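PDB 4AST: YghZ aldo-keto reductase from Escherichia coli, which probably catalyses the NAD(P)H-dependent reduction of aldehydes or ketones. Local coordinates for residues A87-L92 with L129-I134; T144-T149 with T175-E180; S151-A156 with E180-W185. One frame throughout, in Å; residues are numbered along the deposited sequence.

Contact 1: A87-L92 with L129-I134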
# COMPACT_ATOMS: atom_id res chain seq x y z
N ALA B 87 -13.73 10.67 -15.17
CA ALA B 87 -13.33 10.53 -16.53
C ALA B 87 -12.96 11.84 -17.19
O ALA B 87 -12.57 11.85 -18.38
CB ALA B 87 -14.51 9.93 -17.30
N TYR B 88 -13.15 12.97 -16.48
CA TYR B 88 -13.05 14.27 -17.14
C TYR B 88 -11.98 15.20 -16.58
O TYR B 88 -11.84 16.34 -17.03
CB TYR B 88 -14.39 14.98 -17.05
CG TYR B 88 -15.52 14.32 -17.79
CD1 TYR B 88 -15.41 13.96 -19.13
CD2 TYR B 88 -16.74 14.02 -17.11
CE1 TYR B 88 -16.49 13.36 -19.80
CE2 TYR B 88 -17.81 13.42 -17.77
CZ TYR B 88 -17.69 13.08 -19.10
OH TYR B 88 -18.79 12.51 -19.75
N ARG B 89 -11.17 14.72 -15.64
CA ARG B 89 -10.23 15.60 -14.96
C ARG B 89 -9.23 16.23 -15.94
O ARG B 89 -8.82 17.38 -15.77
CB ARG B 89 -9.48 14.83 -13.83
CG ARG B 89 -7.95 15.09 -13.73
CD ARG B 89 -7.81 16.29 -12.94
NE ARG B 89 -6.56 16.94 -12.57
CZ ARG B 89 -6.27 18.20 -12.88
NH1 ARG B 89 -6.96 18.86 -13.83
NH2 ARG B 89 -5.24 18.78 -12.29
N ASP B 90 -8.82 15.49 -16.95
CA ASP B 90 -7.83 16.00 -17.89
C ASP B 90 -8.46 16.95 -18.90
O ASP B 90 -7.77 17.51 -19.73
CB ASP B 90 -7.10 14.88 -18.60
CG ASP B 90 -6.28 14.00 -17.63
OD1 ASP B 90 -5.90 14.52 -16.55
OD2 ASP B 90 -6.05 12.79 -17.96
N GLU B 91 -9.76 17.18 -18.78
CA GLU B 91 -10.46 18.21 -19.58
C GLU B 91 -10.71 19.47 -18.71
O GLU B 91 -11.37 20.40 -19.14
CB GLU B 91 -11.82 17.64 -20.07
CG GLU B 91 -11.69 16.68 -21.23
CD GLU B 91 -12.98 16.02 -21.66
OE1 GLU B 91 -13.97 16.72 -21.91
OE2 GLU B 91 -13.04 14.79 -21.66
N LEU B 92 -10.18 19.46 -17.48
CA LEU B 92 -10.37 20.58 -16.56
C LEU B 92 -9.08 21.28 -16.26
O LEU B 92 -7.99 20.65 -16.24
CB LEU B 92 -10.96 20.07 -15.26
CG LEU B 92 -12.30 19.41 -15.28
CD1 LEU B 92 -12.78 19.20 -13.85
CD2 LEU B 92 -13.23 20.38 -15.93
N LEU B 129 -6.12 15.50 -5.33
CA LEU B 129 -5.39 15.62 -6.58
C LEU B 129 -3.89 15.38 -6.43
O LEU B 129 -3.29 15.65 -5.39
CB LEU B 129 -5.55 17.02 -7.14
CG LEU B 129 -6.95 17.43 -7.65
CD1 LEU B 129 -7.05 18.95 -7.99
CD2 LEU B 129 -7.27 16.51 -8.81
N GLU B 130 -3.29 14.99 -7.53
CA GLU B 130 -1.88 14.88 -7.61
C GLU B 130 -1.29 16.27 -7.85
O GLU B 130 -0.20 16.57 -7.33
CB GLU B 130 -1.48 13.90 -8.71
CG GLU B 130 -0.03 13.42 -8.55
CD GLU B 130 0.55 12.79 -9.82
OE1 GLU B 130 -0.16 12.07 -10.52
OE2 GLU B 130 1.72 13.03 -10.10
N TYR B 131 -1.94 17.07 -8.70
CA TYR B 131 -1.42 18.39 -9.01
C TYR B 131 -2.55 19.31 -9.40
O TYR B 131 -3.63 18.85 -9.79
CB TYR B 131 -0.38 18.36 -10.12
CG TYR B 131 -0.90 17.78 -11.39
CD1 TYR B 131 -1.71 18.53 -12.25
CD2 TYR B 131 -0.56 16.48 -11.78
CE1 TYR B 131 -2.20 17.98 -13.43
CE2 TYR B 131 -1.04 15.94 -12.98
CZ TYR B 131 -1.86 16.70 -13.80
OH TYR B 131 -2.36 16.15 -14.96
N VAL B 132 -2.35 20.61 -9.21
CA VAL B 132 -3.27 21.60 -9.75
C VAL B 132 -2.67 22.08 -11.05
O VAL B 132 -1.47 22.02 -11.27
CB VAL B 132 -3.43 22.81 -8.81
CG1 VAL B 132 -4.20 22.40 -7.59
CG2 VAL B 132 -2.07 23.52 -8.50
N ASP B 133 -3.52 22.50 -11.93
CA ASP B 133 -3.09 23.03 -13.21
C ASP B 133 -2.42 24.38 -12.99
O ASP B 133 -1.41 24.68 -13.66
CB ASP B 133 -4.28 23.14 -14.15
CG ASP B 133 -4.92 21.80 -14.41
OD1 ASP B 133 -4.42 21.06 -15.29
OD2 ASP B 133 -5.90 21.45 -13.70
N ILE B 134 -3.01 25.22 -12.11
CA ILE B 134 -2.44 26.52 -11.80
C ILE B 134 -2.35 26.76 -10.32
O ILE B 134 -3.34 26.66 -9.62
CB ILE B 134 -3.21 27.70 -12.38
CG1 ILE B 134 -3.66 27.42 -13.82
CG2 ILE B 134 -2.32 28.95 -12.29
CD1 ILE B 134 -4.47 28.55 -14.41
O HOH W 1 -4.68 16.79 -16.16

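Contact 2: T144-T149 with T175-E180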
# COMPACT_ATOMS: atom_id res chain seq x y z
N THR B 144 7.92 39.27 2.59
CA THR B 144 8.66 38.17 2.05
C THR B 144 9.33 38.55 0.77
O THR B 144 8.70 39.03 -0.13
CB THR B 144 7.79 36.97 1.73
OG1 THR B 144 7.15 36.48 2.91
CG2 THR B 144 8.65 35.92 1.16
N PRO B 145 10.61 38.26 0.66
CA PRO B 145 11.21 38.64 -0.59
C PRO B 145 10.60 37.85 -1.70
O PRO B 145 10.35 36.66 -1.55
CB PRO B 145 12.72 38.32 -0.44
CG PRO B 145 12.83 37.45 0.75
CD PRO B 145 11.60 37.73 1.61
N MET B 146 10.50 38.48 -2.85
CA MET B 146 9.87 37.88 -3.98
C MET B 146 10.65 36.69 -4.46
O MET B 146 10.06 35.77 -4.99
CB MET B 146 9.63 38.88 -5.11
CG MET B 146 8.32 39.59 -4.92
SD MET B 146 7.88 40.70 -6.27
CE MET B 146 9.13 41.99 -6.17
N GLU B 147 11.95 36.70 -4.21
CA GLU B 147 12.81 35.57 -4.55
C GLU B 147 12.31 34.29 -3.88
O GLU B 147 12.36 33.18 -4.48
CB GLU B 147 14.27 35.82 -4.13
CG GLU B 147 15.00 36.92 -4.90
CD GLU B 147 14.58 38.40 -4.59
OE1 GLU B 147 13.95 38.71 -3.56
OE2 GLU B 147 14.93 39.30 -5.40
N GLU B 148 11.81 34.44 -2.65
CA GLU B 148 11.40 33.30 -1.89
C GLU B 148 10.07 32.79 -2.46
O GLU B 148 9.89 31.59 -2.71
CB GLU B 148 11.30 33.65 -0.41
CG GLU B 148 10.95 32.44 0.47
CD GLU B 148 10.95 32.72 1.96
OE1 GLU B 148 11.72 33.61 2.46
OE2 GLU B 148 10.23 31.98 2.68
N THR B 149 9.15 33.72 -2.64
CA THR B 149 7.85 33.35 -3.19
C THR B 149 8.00 32.71 -4.57
O THR B 149 7.51 31.62 -4.82
CB THR B 149 6.94 34.57 -3.24
OG1 THR B 149 6.80 35.08 -1.92
CG2 THR B 149 5.74 34.18 -3.74
N THR B 175 4.76 42.40 -10.67
CA THR B 175 4.49 41.41 -11.70
C THR B 175 5.70 41.23 -12.56
O THR B 175 6.09 40.12 -12.91
CB THR B 175 3.31 41.84 -12.58
OG1 THR B 175 2.13 41.89 -11.78
CG2 THR B 175 3.04 40.89 -13.71
N GLN B 176 6.32 42.33 -12.91
CA GLN B 176 7.47 42.32 -13.84
C GLN B 176 8.65 41.60 -13.17
O GLN B 176 9.30 40.80 -13.78
CB GLN B 176 7.86 43.77 -14.28
CG GLN B 176 9.15 43.91 -15.10
CD GLN B 176 9.07 43.32 -16.46
OE1 GLN B 176 8.05 43.46 -17.17
NE2 GLN B 176 10.14 42.67 -16.87
N LYS B 177 8.89 41.88 -11.91
CA LYS B 177 9.97 41.21 -11.17
C LYS B 177 9.67 39.70 -11.03
O LYS B 177 10.57 38.88 -11.16
CB LYS B 177 10.09 41.86 -9.82
CG LYS B 177 11.23 41.37 -8.95
CD LYS B 177 12.59 41.48 -9.63
CE LYS B 177 13.71 41.43 -8.60
NZ LYS B 177 14.96 40.99 -9.26
N MET B 178 8.40 39.33 -10.83
CA MET B 178 7.98 37.94 -10.68
C MET B 178 8.24 37.23 -12.01
O MET B 178 8.78 36.12 -12.03
CB MET B 178 6.52 37.84 -10.12
CG MET B 178 6.41 38.08 -8.62
SD MET B 178 7.13 36.89 -7.55
CE MET B 178 6.37 35.34 -7.97
N VAL B 179 7.94 37.88 -13.15
CA VAL B 179 8.25 37.31 -14.47
C VAL B 179 9.73 37.01 -14.60
O VAL B 179 10.12 35.95 -15.06
CB VAL B 179 7.80 38.22 -15.63
CG1 VAL B 179 8.25 37.68 -17.01
CG2 VAL B 179 6.27 38.40 -15.58
N GLU B 180 10.54 37.93 -14.14
CA GLU B 180 12.00 37.78 -14.25
C GLU B 180 12.48 36.69 -13.36
O GLU B 180 13.33 35.91 -13.79
CB GLU B 180 12.73 39.10 -13.89
CG GLU B 180 12.66 40.16 -15.03
CD GLU B 180 12.82 41.62 -14.56
OE1 GLU B 180 13.28 41.86 -13.42
OE2 GLU B 180 12.50 42.51 -15.38
O HOH W 2 16.26 39.00 -7.72

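Contact 3: S151-A156 with E180-W185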
# COMPACT_ATOMS: atom_id res chain seq x y z
N SER B 151 10.49 31.25 -5.85
CA SER B 151 11.16 29.98 -5.76
C SER B 151 10.25 28.85 -5.23
O SER B 151 10.42 27.70 -5.60
CB SER B 151 12.44 30.17 -4.93
OG SER B 151 12.92 28.92 -4.56
N ALA B 152 9.30 29.20 -4.36
CA ALA B 152 8.33 28.25 -3.90
C ALA B 152 7.47 27.85 -5.08
O ALA B 152 7.18 26.66 -5.29
CB ALA B 152 7.44 28.81 -2.77
N LEU B 153 7.05 28.84 -5.87
CA LEU B 153 6.26 28.51 -7.04
C LEU B 153 7.04 27.59 -7.97
O LEU B 153 6.50 26.62 -8.53
CB LEU B 153 5.83 29.76 -7.78
CG LEU B 153 4.91 30.67 -6.99
CD1 LEU B 153 4.82 31.95 -7.76
CD2 LEU B 153 3.54 30.02 -6.80
N ALA B 154 8.32 27.85 -8.10
CA ALA B 154 9.17 27.05 -8.97
C ALA B 154 9.22 25.61 -8.47
O ALA B 154 9.25 24.67 -9.25
CB ALA B 154 10.60 27.64 -9.06
N HIS B 155 9.31 25.46 -7.15
CA HIS B 155 9.37 24.13 -6.59
C HIS B 155 8.11 23.37 -6.85
O HIS B 155 8.13 22.16 -7.12
CB HIS B 155 9.70 24.18 -5.08
CG HIS B 155 9.86 22.81 -4.47
ND1 HIS B 155 11.03 22.12 -4.53
CD2 HIS B 155 8.94 21.95 -3.91
CE1 HIS B 155 10.88 20.92 -3.95
NE2 HIS B 155 9.58 20.80 -3.59
N ALA B 156 7.00 24.09 -6.81
CA ALA B 156 5.73 23.51 -7.06
C ALA B 156 5.66 22.92 -8.46
O ALA B 156 5.19 21.81 -8.64
CB ALA B 156 4.64 24.51 -6.75
N GLU B 180 10.54 37.93 -14.14
CA GLU B 180 12.00 37.78 -14.25
C GLU B 180 12.48 36.69 -13.36
O GLU B 180 13.33 35.91 -13.79
CB GLU B 180 12.73 39.10 -13.89
CG GLU B 180 12.66 40.16 -15.03
CD GLU B 180 12.82 41.62 -14.56
OE1 GLU B 180 13.28 41.86 -13.42
OE2 GLU B 180 12.50 42.51 -15.38
N LEU B 181 12.00 36.65 -12.12
CA LEU B 181 12.46 35.64 -11.18
C LEU B 181 12.05 34.27 -11.64
O LEU B 181 12.82 33.34 -11.60
CB LEU B 181 11.98 35.90 -9.77
CG LEU B 181 12.65 37.11 -9.04
CD1 LEU B 181 11.78 37.47 -7.81
CD2 LEU B 181 14.13 36.90 -8.65
N LEU B 182 10.86 34.13 -12.16
CA LEU B 182 10.41 32.83 -12.63
C LEU B 182 11.19 32.45 -13.87
O LEU B 182 11.51 31.26 -14.04
CB LEU B 182 8.92 32.83 -12.86
CG LEU B 182 8.10 32.80 -11.55
CD1 LEU B 182 6.66 33.04 -11.94
CD2 LEU B 182 8.17 31.47 -10.73
N ARG B 183 11.59 33.42 -14.68
CA ARG B 183 12.42 33.10 -15.87
C ARG B 183 13.80 32.57 -15.45
O ARG B 183 14.37 31.76 -16.14
CB ARG B 183 12.58 34.27 -16.85
CG ARG B 183 12.81 33.79 -18.28
CD ARG B 183 12.98 34.96 -19.24
NE ARG B 183 11.69 35.59 -19.64
CZ ARG B 183 11.27 36.84 -19.34
NH1 ARG B 183 12.01 37.71 -18.60
NH2 ARG B 183 10.08 37.24 -19.82
N GLU B 184 14.31 32.97 -14.29
CA GLU B 184 15.57 32.36 -13.81
C GLU B 184 15.45 30.84 -13.58
O GLU B 184 16.44 30.17 -13.56
CB GLU B 184 16.06 33.00 -12.52
CG GLU B 184 16.47 34.45 -12.73
CD GLU B 184 16.73 35.24 -11.47
OE1 GLU B 184 16.81 34.68 -10.35
OE2 GLU B 184 16.85 36.47 -11.61
N TRP B 185 14.24 30.33 -13.42
CA TRP B 185 14.03 28.88 -13.30
C TRP B 185 13.51 28.26 -14.57
O TRP B 185 13.11 27.14 -14.56
CB TRP B 185 13.01 28.63 -12.19
CG TRP B 185 13.38 29.09 -10.79
CD1 TRP B 185 13.09 30.30 -10.17
CD2 TRP B 185 14.08 28.34 -9.82
NE1 TRP B 185 13.58 30.37 -8.92
CE2 TRP B 185 14.18 29.18 -8.64
CE3 TRP B 185 14.64 27.09 -9.80
CZ2 TRP B 185 14.77 28.74 -7.50
CZ3 TRP B 185 15.23 26.65 -8.63
CH2 TRP B 185 15.28 27.45 -7.51

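Contact 1: A87-L92 with L129-I134
Asp133 OD2 is gripped by both terminal nitrogens of Arg89. Arg89 NH1 stands 2.8 Å from Asp133 OD2 and makes the straighter bond, at 153°, to that oxygen's syn lone pair. The second bond, from Arg89 NH2 to Asp133 OD2 at 3.1 Å, reaches the same oxygen from above the carboxylate plane. The salt bridge is thus end-on to a single atom, with guanidinium and carboxylate planes almost perpendicular, 88° apart. Arg89 NH2 also donates to the backbone carbonyl Tyr131 O at 3.0 Å, approaching above the carbonyl plane. Arginine suits this place because one flat group can serve a carboxylate and a main-chain oxygen together; its chain bends at chi2 (84°) and then runs out extended to reach them. Leu129 CD2 packs obliquely against Arg89 NE at 3.9 Å, and Tyr131 brings CE1 to 3.3 Å from Arg89 NH2. Beyond the ring, one water joins the segments, 2.6 Å from Asp90 OD1, to which it donates, and 2.7 Å from Tyr131 OH. With a methionine in place of Arg89, Tyr131 O would probably lose this donor and the Asp133 carboxylate one of its positive partners. Asp133 has further partners: OD2 also accepts from Ile94 N, and OD1 forms a salt bridge with Lys114 of a second subunit. Gln122 of that subunit bonds Asp90 OD2, which places the contact at a subunit interface. Segment 87-92 leads from helix 72-84 into strand 93-98, and 129-134 leads from helix 113-127 into the start of strand 132-137; the two strands pair in parallel. Tying such helix-to-strand connections together is what this polar network does at the N-terminal end of the strands in a (beta/alpha)8 TIM barrel.

Contact 2: T144-T149 with T175-E180
Met146 and Met178 bring their CA atoms to 7.0 Å, the nearest pair of CA atoms between the first turn of helix 146-158 and the middle of helix 172-183. Pro145 holds the N-cap position, where a residue lacking an N-H costs the helix no hydrogen bond. Across the gap the two methionines carry most of the contact. Met146 SD rests on Met178 CG at 3.8 Å, while Met178 SD returns the contact to Met146 CG at 4.0 Å, so that each sulfur lies against the other's methylene. Met178 can do this because its chain folds at chi2 (-67°) and again at chi3, bringing CE within 4.4 Å of Thr149 CG2. Thr149 thereby offers its methyl to the contact, while its hydroxyl is bonded to Gly111 O. Met146 instead runs straight through chi2 and turns at chi3, laying CE against Lys177 CG, 3.5 Å away. Lysine fits this border position well: its inner methylenes cover the methionine, and its ammonium end lies beside Glu147, at the border of the contact. Lys177 NZ stays 4.2 Å from Glu147 OE2, too far for a salt bridge, and a water bridges them, donating to Glu147 OE2 at 2.7 Å and accepting from Lys177 NZ at 2.8 Å. Leu181 and Ala150 continue the apolar layer along the helices. With no direct hydrogen bond between the segments, their hold on one another is apolar: flexible methionine chains mould the inner seam, and the opposite charges at its border probably add only a modest, water-screened attraction.

Contact 3: S151-A156 with E180-W185
Trp185 leaves the backbone with CG anti to the carbonyl carbon (chi1 -61°), which lays its indole along helix 146-158. Its CB starts 4.1 Å from Ala154 CB, and CG comes closer to that same methyl, at 3.6 Å. From there the five-membered ring spreads over Ala154: the methyl carbon lies 3.6 Å from the ring centroid and 13° off its normal, a face-on CH-pi contact. Alanine suits this place because a methyl is small enough to let the broad ring lie close to the helix. Further out, Trp185 NE1 passes 4.0 Å from Ser151 CA, and Trp185 CZ2 meets Ser151 OG at 3.5 Å, obliquely and without a hydrogen bond. At the far end of the ring Trp185 CH2 is 4.1 Å from the same Ser151 OG. One turn back, Leu182 sends CD2 to within 4.1 Å of Leu153 CB; both leucines also touch Val165 of strand 162-168 and so seat the pair of helices on the barrel wall. Lys186 of a neighbouring subunit makes a cation-pi contact with Trp185. The chemistry is therefore dispersive within the chain, probably complemented by the electron-rich indole's attraction for the Lys186 charge of the neighbouring subunit.

Contacts 2 and 3 are two levels of one seam between helices 146-158 and 172-183. Their centres lie 8 Å apart, and they meet where Leu181 CD1 comes 3.6 Å from Met146 C and Met178 CE comes 3.7 Å from Leu153 CD1. Contact 1 is separate, its centre about 26 Å from that of contact 2 and 22 Å from that of contact 3; strand 132-137, which it enters, leads on to helix 146-158. In this family the active site lies at the C-terminal ends of the barrel strands, so contact 1, at their N-terminal ends, is on the opposite side, and the helix seam lies on the barrel's outside.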